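Local coordinates for pentatricopeptide repeat-containing protein 10, chloroplastic (Zea mays, PDB 4M59) that binds two similar intergenic regions of chloroplast RNA in a sequence-specific way, blocking exonucleases and so stabilising the transcripts, at residues A[29-32]-A[33-37]; A[177-180]-A[181-185]; A[368-371]-A[372-376]. The protein carries 4 engineered substitutions. One frame throughout, in Å; residues are numbered along the deposited sequence.

How the interactions relate
From the N terminus, the three interactions follow in series: each links residues three or four apart on or beside one helix, so none closes a long loop, nests in another or crosses it. Interaction 1 lies near the chain's beginning, at the short helix 31-35. Interaction 2 lies on helix 177-188, with its centre about 48 Å from that of interaction 1, and takes hold of the RNA. Interaction 3 lies on helix 367-380, with its centre about 53 Å from that of interaction 2, beside the second subunit. Interactions 1 and 3 lie on opposite sides of the chain's centre. Together they sample the end, the RNA-binding surface and a subunit contact of one superhelical stack of helices.

Interaction 1: A[29-32]-A[33-37]; sequences SRRD and ELLRA
The carbonyl oxygen Arg31 O is gripped by two backbone amides. Leu35 N donates to it at 3.0 Å, the i to i+4 bond of an alpha-helix, while Leu34 N reaches the same oxygen at 3.0 Å with a poorer angle of 125°, a weak bond. Leu34 N also makes a weak, longer bond to Arg30 O, so this short helix is only loosely bonded. Arg30 itself is the centre of an inverse gamma turn, where the chain changes direction.

Arg30 and Glu33 run side by side and form a salt bridge, their guanidinium and carboxylate planes 26° apart and the acid at the edge of the guanidinium. Opposite charges three residues apart suit such a pairing, but Arg30 NH2 sits too close to its neighbour in the model, so the details are doubtful. Glu33 reaches it with CG anti to the backbone N (chi1 -167°) and an extended chain beyond.

On another side, Leu35 CD1 packs 3.4 Å from Arg31 NH1, the long arginine lending cover to a leucine. The other terminal nitrogen of Arg31, NH2, is paired with Glu65 in a salt bridge to helix 52-65. Leu34, the buried member, suits its apolar setting: it lies against Leu11 of helix 8-16 and Trp61 of helix 52-65, so side chains of this short helix touch both of those helices.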
loop_
_atom_site.group_PDB
_atom_site.type_symbol
_atom_site.label_atom_id
_atom_site.label_comp_id
_atom_site.label_asym_id
_atom_site.label_seq_id
_atom_site.Cartn_x
_atom_site.Cartn_y
_atom_site.Cartn_z
ATOM N N SER A 29 20.674 28.093 -37.488
ATOM C CA SER A 29 20.181 29.220 -38.269
ATOM C C SER A 29 20.864 30.522 -37.868
ATOM O O SER A 29 21.581 31.124 -38.663
ATOM C CB SER A 29 18.665 29.353 -38.117
ATOM O OG SER A 29 18.004 29.119 -39.351
ATOM N N ARG A 30 20.614 30.969 -36.640
ATOM C CA ARG A 30 21.218 32.202 -36.152
ATOM C C ARG A 30 22.584 31.906 -35.544
ATOM O O ARG A 30 22.887 32.310 -34.420
ATOM C CB ARG A 30 20.306 32.882 -35.130
ATOM C CG ARG A 30 19.152 33.650 -35.757
ATOM C CD ARG A 30 18.292 34.329 -34.704
ATOM N NE ARG A 30 18.996 35.430 -34.050
ATOM C CZ ARG A 30 18.436 36.590 -33.727
ATOM N NH1 ARG A 30 17.156 36.804 -33.999
ATOM N NH2 ARG A 30 19.152 37.532 -33.133
ATOM N N ARG A 31 23.406 31.215 -36.324
ATOM C CA ARG A 31 24.706 30.721 -35.884
ATOM C C ARG A 31 25.761 31.809 -35.659
ATOM O O ARG A 31 26.468 31.793 -34.652
ATOM C CB ARG A 31 25.223 29.682 -36.887
ATOM C CG ARG A 31 26.711 29.370 -36.799
ATOM C CD ARG A 31 27.336 29.289 -38.183
ATOM N NE ARG A 31 27.920 27.975 -38.438
ATOM C CZ ARG A 31 29.216 27.703 -38.344
ATOM N NH1 ARG A 31 30.072 28.659 -38.003
ATOM N NH2 ARG A 31 29.660 26.481 -38.597
ATOM N N ASP A 32 25.882 32.738 -36.603
ATOM C CA ASP A 32 26.972 33.697 -36.566
ATOM C C ASP A 32 26.710 34.787 -35.569
ATOM O O ASP A 32 27.627 35.443 -35.100
ATOM C CB ASP A 32 27.169 34.319 -37.932
ATOM C CG ASP A 32 27.238 33.292 -39.019
ATOM O OD1 ASP A 32 27.698 32.172 -38.737
ATOM O OD2 ASP A 32 26.828 33.607 -40.154
ATOM N N GLU A 33 25.438 34.990 -35.249
ATOM C CA GLU A 33 25.056 35.945 -34.218
ATOM C C GLU A 33 25.410 35.340 -32.870
ATOM O O GLU A 33 25.652 36.047 -31.893
ATOM C CB GLU A 33 23.561 36.245 -34.287
ATOM C CG GLU A 33 23.132 37.446 -33.458
ATOM C CD GLU A 33 21.749 37.948 -33.834
ATOM O OE1 GLU A 33 21.178 37.429 -34.813
ATOM O OE2 GLU A 33 21.239 38.856 -33.148
ATOM N N LEU A 34 25.443 34.012 -32.838
ATOM C CA LEU A 34 25.828 33.274 -31.651
ATOM C C LEU A 34 27.333 33.288 -31.444
ATOM O O LEU A 34 27.820 33.496 -30.341
ATOM C CB LEU A 34 25.338 31.835 -31.760
ATOM C CG LEU A 34 23.834 31.660 -31.699
ATOM C CD1 LEU A 34 23.440 30.260 -32.073
ATOM C CD2 LEU A 34 23.378 31.983 -30.318
ATOM N N LEU A 35 28.086 33.054 -32.499
ATOM C CA LEU A 35 29.514 32.941 -32.312
ATOM C C LEU A 35 30.178 34.217 -31.800
ATOM O O LEU A 35 31.249 34.181 -31.243
ATOM C CB LEU A 35 30.187 32.462 -33.583
ATOM C CG LEU A 35 29.707 31.125 -34.117
ATOM C CD1 LEU A 35 30.195 30.991 -35.492
ATOM C CD2 LEU A 35 30.242 30.018 -33.313
ATOM N N ARG A 36 29.522 35.347 -32.034
ATOM C CA ARG A 36 30.054 36.631 -31.606
ATOM C C ARG A 36 29.428 37.038 -30.281
ATOM O O ARG A 36 29.818 38.035 -29.678
ATOM C CB ARG A 36 29.798 37.703 -32.663
ATOM C CG ARG A 36 30.882 37.795 -33.725
ATOM C CD ARG A 36 30.325 38.325 -35.037
ATOM N NE ARG A 36 29.617 39.585 -34.853
ATOM C CZ ARG A 36 28.425 39.858 -35.375
ATOM N NH1 ARG A 36 27.856 41.033 -35.154
ATOM N NH2 ARG A 36 27.804 38.951 -36.118
ATOM N N ALA A 37 28.445 36.262 -29.837
ATOM C CA ALA A 37 27.758 36.547 -28.587
ATOM C C ALA A 37 28.464 35.874 -27.418
ATOM O O ALA A 37 29.005 34.778 -27.558
ATOM C CB ALA A 37 26.309 36.090 -28.667
#

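Interaction 2: A[177-180]-A[181-185]; sequences GFTA and STVIA. With nucleotides of chain D.
Phe178 and Ser181, one turn apart on helix 177-188 of the predicted fourth pentatricopeptide repeat, meet the bases of the bound RNA, as in the modular recognition for which this family is known. The Phe178 ring is sandwiched between two nucleotides of chain D. N3 of U2 lies over the centre of one face, 3.3 Å from Phe178 CD2; on the opposite face C5 of A3 sits toward the rim, 3.2 Å from Phe178 CE2. A flat, apolar side chain suits this slot, since it can lie between two bases, touching one with each face.

Ser181 supplies the polar contact. Its OG lies 2.6 Å from N3 of A3 and 2.5 Å from Gly177 O, and its single proton has both acceptors within reach. The hydroxyl occupies the position between the backbone N and the carbonyl carbon (chi1 36°), which brings it beside both. A serine is small enough to let the base edge come this near.

Behind this first shell, Thr179 OG1 bonds to Asp176 and to Asn145 of helix 141-151, the latter also touching Phe178, so the helix carrying the aromatic is tied to helix 141-151. Ala180, with its small methyl, packs against Leu203 of helix 193-204, and Val183 and Ile184 both rest on Phe199. Along the backbone, Ile184 N bonds to Ala180 O at 2.9 Å with an N-H...O angle of 166°.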
loop_
_atom_site.group_PDB
_atom_site.type_symbol
_atom_site.label_atom_id
_atom_site.label_comp_id
_atom_site.label_asym_id
_atom_site.label_seq_id
_atom_site.Cartn_x
_atom_site.Cartn_y
_atom_site.Cartn_z
ATOM N N GLY A 177 31.191 18.001 10.251
ATOM C CA GLY A 177 30.111 17.110 10.587
ATOM C C GLY A 177 29.751 16.267 9.400
ATOM O O GLY A 177 29.362 15.121 9.551
ATOM N N PHE A 178 29.877 16.838 8.215
ATOM C CA PHE A 178 29.591 16.108 7.000
ATOM C C PHE A 178 30.611 15.025 6.808
ATOM O O PHE A 178 30.326 13.977 6.256
ATOM C CB PHE A 178 29.619 17.034 5.799
ATOM C CG PHE A 178 28.315 17.702 5.517
ATOM C CD1 PHE A 178 27.948 18.840 6.187
ATOM C CD2 PHE A 178 27.466 17.199 4.568
ATOM C CE1 PHE A 178 26.762 19.446 5.920
ATOM C CE2 PHE A 178 26.282 17.811 4.302
ATOM C CZ PHE A 178 25.928 18.928 4.977
ATOM N N THR A 179 31.817 15.289 7.271
ATOM C CA THR A 179 32.889 14.333 7.155
ATOM C C THR A 179 32.649 13.189 8.091
ATOM O O THR A 179 32.702 12.034 7.716
ATOM C CB THR A 179 34.197 14.980 7.528
ATOM O OG1 THR A 179 34.328 16.220 6.834
ATOM C CG2 THR A 179 35.319 14.085 7.149
ATOM N N ALA A 180 32.372 13.532 9.335
ATOM C CA ALA A 180 32.191 12.569 10.389
ATOM C C ALA A 180 31.054 11.610 10.107
ATOM O O ALA A 180 31.197 10.408 10.270
ATOM C CB ALA A 180 31.956 13.276 11.667
ATOM N N SER A 181 29.911 12.156 9.708
ATOM C CA SER A 181 28.738 11.331 9.436
ATOM C C SER A 181 28.992 10.403 8.256
ATOM O O SER A 181 28.445 9.305 8.189
ATOM C CB SER A 181 27.518 12.210 9.163
ATOM O OG SER A 181 27.881 13.378 8.448
ATOM N N THR A 182 29.829 10.856 7.328
ATOM C CA THR A 182 30.130 10.094 6.148
ATOM C C THR A 182 31.093 8.982 6.449
ATOM O O THR A 182 30.999 7.911 5.890
ATOM C CB THR A 182 30.733 10.986 5.096
ATOM O OG1 THR A 182 30.020 12.223 5.078
ATOM C CG2 THR A 182 30.622 10.353 3.770
ATOM N N VAL A 183 32.034 9.228 7.338
ATOM C CA VAL A 183 32.994 8.202 7.659
ATOM C C VAL A 183 32.363 7.178 8.564
ATOM O O VAL A 183 32.567 5.990 8.400
ATOM C CB VAL A 183 34.248 8.778 8.304
ATOM C CG1 VAL A 183 35.227 7.679 8.614
ATOM C CG2 VAL A 183 34.886 9.773 7.381
ATOM N N ILE A 184 31.574 7.641 9.512
ATOM C CA ILE A 184 30.892 6.725 10.398
ATOM C C ILE A 184 29.861 5.905 9.654
ATOM O O ILE A 184 29.731 4.711 9.873
ATOM C CB ILE A 184 30.229 7.463 11.530
ATOM C CG1 ILE A 184 31.284 8.030 12.452
ATOM C CG2 ILE A 184 29.384 6.539 12.317
ATOM C CD1 ILE A 184 30.719 8.850 13.540
ATOM N N ALA A 185 29.142 6.548 8.746
ATOM C CA ALA A 185 28.149 5.847 7.957
ATOM C C ALA A 185 28.791 4.838 7.025
ATOM O O ALA A 185 28.202 3.824 6.700
ATOM C CB ALA A 185 27.334 6.809 7.185
ATOM P P A D 3 24.528 14.332 0.242
ATOM O OP1 A D 3 23.882 13.145 -0.362
ATOM O OP2 A D 3 23.715 15.553 0.499
ATOM O "O5'" A D 3 25.207 13.881 1.609
ATOM C "C5'" A D 3 25.962 12.687 1.681
ATOM C "C4'" A D 3 26.337 12.357 3.101
ATOM O "O4'" A D 3 26.738 13.569 3.788
ATOM C "C3'" A D 3 25.234 11.791 3.972
ATOM O "O3'" A D 3 25.026 10.405 3.756
ATOM C "C2'" A D 3 25.723 12.130 5.374
ATOM O "O2'" A D 3 26.736 11.228 5.781
ATOM C "C1'" A D 3 26.355 13.501 5.144
ATOM N N9 A D 3 25.429 14.608 5.452
ATOM C C8 A D 3 24.336 15.061 4.759
ATOM N N7 A D 3 23.725 16.064 5.340
ATOM C C5 A D 3 24.453 16.281 6.502
ATOM C C6 A D 3 24.326 17.205 7.555
ATOM N N6 A D 3 23.371 18.132 7.623
ATOM N N1 A D 3 25.223 17.147 8.557
ATOM C C2 A D 3 26.187 16.222 8.499
ATOM N N3 A D 3 26.413 15.300 7.564
ATOM C C4 A D 3 25.497 15.380 6.589
ATOM P P U D 2 24.387 19.230 -2.592
ATOM O OP1 U D 2 23.293 18.278 -2.921
ATOM O OP2 U D 2 24.105 20.396 -1.723
ATOM O "O5'" U D 2 25.570 18.390 -1.933
ATOM C "C5'" U D 2 26.171 17.302 -2.622
ATOM C "C4'" U D 2 27.096 16.530 -1.716
ATOM O "O4'" U D 2 28.147 17.401 -1.229
ATOM C "C3'" U D 2 26.458 15.974 -0.451
ATOM O "O3'" U D 2 25.767 14.758 -0.687
ATOM C "C2'" U D 2 27.641 15.850 0.504
ATOM O "O2'" U D 2 28.377 14.663 0.247
ATOM C "C1'" U D 2 28.497 17.051 0.095
ATOM N N1 U D 2 28.286 18.233 0.965
ATOM C C2 U D 2 29.176 18.452 2.003
ATOM O O2 U D 2 30.118 17.717 2.240
ATOM N N3 U D 2 28.928 19.569 2.768
ATOM C C4 U D 2 27.902 20.470 2.599
ATOM O O4 U D 2 27.800 21.429 3.364
ATOM C C5 U D 2 27.026 20.180 1.510
ATOM C C6 U D 2 27.243 19.104 0.747
#

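Interaction 3: A[368-371]-A[372-376]; sequences EDYV and TRVLE. With PO4 (phosphate ion), chain E.
Helix 367-380 belongs to the predicted ninth pentatricopeptide repeat, and one of its faces carries a salt-bridge network of Asp369, Arg373 and Glu376. Asp369 OD1 lies 2.6 Å from Arg373 NH2, a pairing of opposite charges four residues apart along an alpha-helix. The two flat groups stand nearly perpendicular, 80° apart, and the arginine chain, bent at chi2 and chi3, folds its guanidinium back toward the aspartate. Arg373 NH1 makes a weaker salt bridge to Glu376 OE2 at 3.0 Å. At the guanidinium edge, NH2 also gives a weak hydrogen bond of 3.0 Å to O1 of a phosphate ion, probably from the crystallisation liquor. That ion is bonded as well to Arg121 of the second subunit, and Asp369 packs on Gly120 of the same subunit. With Asp369 replaced by an alanine, Arg373 NH2 would probably lose its carboxylate mate, leaving the guanidinium to Glu376 and the phosphate and freer to turn.

The buried face is apolar. Val374 CG2 sits over the Tyr370 ring in a CH-pi contact, 4.0 Å from its centroid and 14° off the normal; a beta-branched valine, with a methyl set close to the backbone, suits this seat. Tyr370 OH bonds to Met358 O, and the ring stacks on Phe333. Thr372 OG1 lies 2.8 Å from Glu368 O and is also hydrogen-bonded to Tyr397 OH.

With two carboxylates and a phosphate gathered round one guanidinium, the positive charge is likely to offset the repulsion among these anions where the subunits meet.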
loop_
_atom_site.group_PDB
_atom_site.type_symbol
_atom_site.label_atom_id
_atom_site.label_comp_id
_atom_site.label_asym_id
_atom_site.label_seq_id
_atom_site.Cartn_x
_atom_site.Cartn_y
_atom_site.Cartn_z
ATOM N N GLU A 368 -19.086 -4.895 13.115
ATOM C CA GLU A 368 -20.422 -4.316 13.179
ATOM C C GLU A 368 -20.805 -3.906 14.597
ATOM O O GLU A 368 -21.426 -2.864 14.801
ATOM C CB GLU A 368 -21.454 -5.291 12.620
ATOM C CG GLU A 368 -22.893 -4.884 12.893
ATOM C CD GLU A 368 -23.891 -5.923 12.421
ATOM O OE1 GLU A 368 -25.096 -5.752 12.692
ATOM O OE2 GLU A 368 -23.472 -6.907 11.781
ATOM N N ASP A 369 -20.440 -4.729 15.573
ATOM C CA ASP A 369 -20.779 -4.455 16.947
ATOM C C ASP A 369 -19.918 -3.347 17.468
ATOM O O ASP A 369 -20.330 -2.575 18.315
ATOM C CB ASP A 369 -20.570 -5.699 17.785
ATOM C CG ASP A 369 -21.118 -5.558 19.153
ATOM O OD1 ASP A 369 -22.199 -4.982 19.292
ATOM O OD2 ASP A 369 -20.462 -6.016 20.098
ATOM N N TYR A 370 -18.709 -3.270 16.950
ATOM C CA TYR A 370 -17.788 -2.227 17.325
ATOM C C TYR A 370 -18.360 -0.893 16.938
ATOM O O TYR A 370 -18.498 -0.015 17.762
ATOM C CB TYR A 370 -16.457 -2.465 16.641
ATOM C CG TYR A 370 -15.510 -1.297 16.616
ATOM C CD1 TYR A 370 -14.705 -0.999 17.686
ATOM C CD2 TYR A 370 -15.393 -0.524 15.492
ATOM C CE1 TYR A 370 -13.839 0.047 17.637
ATOM C CE2 TYR A 370 -14.534 0.516 15.446
ATOM C CZ TYR A 370 -13.762 0.799 16.508
ATOM O OH TYR A 370 -12.915 1.852 16.420
ATOM N N VAL A 371 -18.719 -0.761 15.674
ATOM C CA VAL A 371 -19.291 0.463 15.164
ATOM C C VAL A 371 -20.532 0.853 15.926
ATOM O O VAL A 371 -20.778 2.017 16.173
ATOM C CB VAL A 371 -19.645 0.304 13.698
ATOM C CG1 VAL A 371 -20.167 1.596 13.142
ATOM C CG2 VAL A 371 -18.438 -0.125 12.931
ATOM N N THR A 372 -21.314 -0.135 16.307
ATOM C CA THR A 372 -22.489 0.129 17.093
ATOM C C THR A 372 -22.064 0.637 18.442
ATOM O O THR A 372 -22.693 1.509 19.007
ATOM C CB THR A 372 -23.317 -1.125 17.255
ATOM O OG1 THR A 372 -23.619 -1.663 15.970
ATOM C CG2 THR A 372 -24.599 -0.804 17.940
ATOM N N ARG A 373 -20.969 0.098 18.954
ATOM C CA ARG A 373 -20.500 0.475 20.272
ATOM C C ARG A 373 -19.881 1.851 20.271
ATOM O O ARG A 373 -19.822 2.502 21.295
ATOM C CB ARG A 373 -19.511 -0.554 20.797
ATOM C CG ARG A 373 -19.603 -0.772 22.274
ATOM C CD ARG A 373 -21.010 -1.153 22.668
ATOM N NE ARG A 373 -21.379 -2.517 22.305
ATOM C CZ ARG A 373 -22.604 -2.887 21.950
ATOM N NH1 ARG A 373 -23.581 -2.000 21.881
ATOM N NH2 ARG A 373 -22.853 -4.142 21.644
ATOM N N VAL A 374 -19.418 2.285 19.110
ATOM C CA VAL A 374 -18.857 3.609 18.939
ATOM C C VAL A 374 -19.958 4.612 18.764
ATOM O O VAL A 374 -19.974 5.657 19.388
ATOM C CB VAL A 374 -17.995 3.671 17.691
ATOM C CG1 VAL A 374 -17.604 5.075 17.404
ATOM C CG2 VAL A 374 -16.777 2.832 17.854
ATOM N N LEU A 375 -20.894 4.274 17.901
ATOM C CA LEU A 375 -22.046 5.095 17.635
ATOM C C LEU A 375 -22.870 5.298 18.890
ATOM O O LEU A 375 -23.481 6.327 19.084
ATOM C CB LEU A 375 -22.864 4.414 16.564
ATOM C CG LEU A 375 -24.208 4.962 16.134
ATOM C CD1 LEU A 375 -24.105 6.409 15.828
ATOM C CD2 LEU A 375 -24.604 4.204 14.911
ATOM N N GLU A 376 -22.858 4.294 19.749
ATOM C CA GLU A 376 -23.528 4.358 21.031
ATOM C C GLU A 376 -22.905 5.437 21.885
ATOM O O GLU A 376 -23.557 6.031 22.725
ATOM C CB GLU A 376 -23.397 3.014 21.727
ATOM C CG GLU A 376 -24.418 2.735 22.793
ATOM C CD GLU A 376 -24.035 1.551 23.637
ATOM O OE1 GLU A 376 -23.239 1.727 24.578
ATOM O OE2 GLU A 376 -24.517 0.443 23.353
HETATM P P PO4 E . -25.392 -7.783 21.417
HETATM O O1 PO4 E . -24.652 -6.552 21.882
HETATM O O2 PO4 E . -24.398 -8.821 20.953
HETATM O O3 PO4 E . -26.208 -8.341 22.558
HETATM O O4 PO4 E . -26.309 -7.418 20.274
#